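Local atomic coordinates of Keto/oxoacid ferredoxin oxidoreductase, gamma subunit (Geobacter sulfurreducens, PDB entry 3ON3), a protein that probably serves as the gamma subunit of a keto/oxoacid ferredoxin oxidoreductase, an enzyme that oxidises 2-oxoacids and passes the electrons to ferredoxin. Residues N167-A170 and F171-F175. Residues are numbered along the deposited sequence; the frame is centred on the assembly and turned at random.
Sequences NRKA and FQMGF
Four successive i to i+4 hydrogen bonds join Asn167-Ala170 to Phe171-Phe175, from Phe171 N to Asn167 O (2.9 Å) through to Gly174 N to Ala170 O (2.9 Å), making a continuous run of alpha helix of about two and a half turns. One turn apart, Arg168 and Gln172 run side by side. Bent at chi2 (69°), the arginine chain turns along the helix and lays one guanidinium face beneath Gln172 OE1, with NH2 3.4 Å from OE1 and the two planes 31° apart. The angle is too poor for a hydrogen bond; Arg168 NH1 instead forms a salt bridge with Glu152, while Gln172 bonds Lys148 through OE1 and Glu176 through NE2. A leucine in place of Arg168 would probably leave Glu152 without its ionic mate and strip the guanidinium cover from the Gln172 amide. Lys169, whose charged amine suits an exposed position, lays its methylenes alongside selenomethionine Met173, its CE 4.1 Å from SE. On the buried side, small Ala170 fits close against Val134 and Val125, whereas the broad Phe171 ring reaches Ile133 and Ala151; buried Asn167 is satisfied through ND2 to Phe163 O. With charged and amide side chains on one face and Ala170 and Phe171 on the other, this is an amphipathic helix, the C-terminal helix 164-181, packed on helices 117-125, 131-143 and 148-157.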
loop_
_atom_site.group_PDB
_atom_site.type_symbol
_atom_site.label_atom_id
_atom_site.label_comp_id
_atom_site.label_asym_id
_atom_site.label_seq_id
_atom_site.Cartn_x
_atom_site.Cartn_y
_atom_site.Cartn_z
ATOM N N ASN B 167 -15.098 -11.515 3.881
ATOM C CA ASN B 167 -14.411 -10.381 4.466
ATOM C C ASN B 167 -15.281 -9.606 5.465
ATOM O O ASN B 167 -14.793 -9.189 6.507
ATOM C CB ASN B 167 -13.831 -9.468 3.382
ATOM C CG ASN B 167 -12.621 -10.094 2.689
ATOM O OD1 ASN B 167 -11.492 -9.705 2.942
ATOM N ND2 ASN B 167 -12.863 -11.085 1.835
ATOM N N ARG B 168 -16.561 -9.413 5.152
ATOM C CA ARG B 168 -17.457 -8.803 6.128
ATOM C C ARG B 168 -17.432 -9.603 7.431
ATOM O O ARG B 168 -17.305 -9.038 8.504
ATOM C CB ARG B 168 -18.896 -8.702 5.591
ATOM C CG ARG B 168 -19.965 -8.661 6.690
ATOM C CD ARG B 168 -19.964 -7.372 7.516
ATOM N NE ARG B 168 -20.816 -7.525 8.702
ATOM C CZ ARG B 168 -21.241 -6.536 9.491
ATOM N NH1 ARG B 168 -20.916 -5.278 9.240
ATOM N NH2 ARG B 168 -21.994 -6.812 10.543
ATOM N N LYS B 169 -17.559 -10.926 7.316
ATOM C CA LYS B 169 -17.510 -11.824 8.464
ATOM C C LYS B 169 -16.183 -11.727 9.235
ATOM O O LYS B 169 -16.169 -11.673 10.468
ATOM C CB LYS B 169 -17.779 -13.268 8.025
ATOM C CG LYS B 169 -17.943 -14.257 9.183
ATOM C CD LYS B 169 -18.286 -15.647 8.668
ATOM C CE LYS B 169 -18.464 -16.639 9.806
ATOM N NZ LYS B 169 -19.577 -16.221 10.716
ATOM N N ALA B 170 -15.073 -11.694 8.509
ATOM C CA ALA B 170 -13.757 -11.592 9.127
ATOM C C ALA B 170 -13.643 -10.292 9.907
ATOM O O ALA B 170 -13.146 -10.264 11.036
ATOM C CB ALA B 170 -12.646 -11.670 8.051
ATOM N N PHE B 171 -14.081 -9.210 9.280
ATOM C CA PHE B 171 -14.015 -7.898 9.900
ATOM C C PHE B 171 -14.871 -7.853 11.171
ATOM O O PHE B 171 -14.417 -7.394 12.218
ATOM C CB PHE B 171 -14.475 -6.836 8.900
ATOM C CG PHE B 171 -14.709 -5.476 9.509
ATOM C CD1 PHE B 171 -13.639 -4.636 9.804
ATOM C CD2 PHE B 171 -16.003 -5.022 9.754
ATOM C CE1 PHE B 171 -13.855 -3.374 10.354
ATOM C CE2 PHE B 171 -16.231 -3.756 10.312
ATOM C CZ PHE B 171 -15.160 -2.934 10.608
ATOM N N GLN B 172 -16.111 -8.327 11.066
ATOM C CA GLN B 172 -17.044 -8.332 12.195
ATOM C C GLN B 172 -16.483 -9.154 13.355
ATOM O O GLN B 172 -16.493 -8.719 14.496
ATOM C CB GLN B 172 -18.410 -8.884 11.752
ATOM C CG GLN B 172 -19.435 -8.995 12.861
ATOM C CD GLN B 172 -19.615 -7.695 13.618
ATOM O OE1 GLN B 172 -19.647 -6.621 13.034
ATOM N NE2 GLN B 172 -19.715 -7.793 14.927
HETATM N N MSE B 173 -15.969 -10.336 13.042
HETATM C CA MSE B 173 -15.419 -11.224 14.054
HETATM C C MSE B 173 -14.164 -10.697 14.730
HETATM O O MSE B 173 -13.993 -10.867 15.944
HETATM C CB MSE B 173 -15.155 -12.608 13.477
HETATM C CG MSE B 173 -16.414 -13.313 13.008
HETATM SE SE MSE B 173 -16.178 -15.251 12.922
HETATM C CE MSE B 173 -16.079 -15.609 14.842
ATOM N N GLY B 174 -13.266 -10.095 13.952
ATOM C CA GLY B 174 -12.107 -9.451 14.539
ATOM C C GLY B 174 -12.591 -8.422 15.563
ATOM O O GLY B 174 -12.119 -8.348 16.715
ATOM N N PHE B 175 -13.548 -7.622 15.114
ATOM C CA PHE B 175 -14.173 -6.572 15.899
ATOM C C PHE B 175 -14.753 -7.123 17.192
ATOM O O PHE B 175 -14.460 -6.621 18.273
ATOM C CB PHE B 175 -15.284 -5.929 15.065
ATOM C CG PHE B 175 -15.892 -4.705 15.677
ATOM C CD1 PHE B 175 -15.324 -3.454 15.460
ATOM C CD2 PHE B 175 -17.069 -4.794 16.409
ATOM C CE1 PHE B 175 -15.900 -2.316 15.984
ATOM C CE2 PHE B 175 -17.664 -3.650 16.937
ATOM C CZ PHE B 175 -17.081 -2.411 16.724
#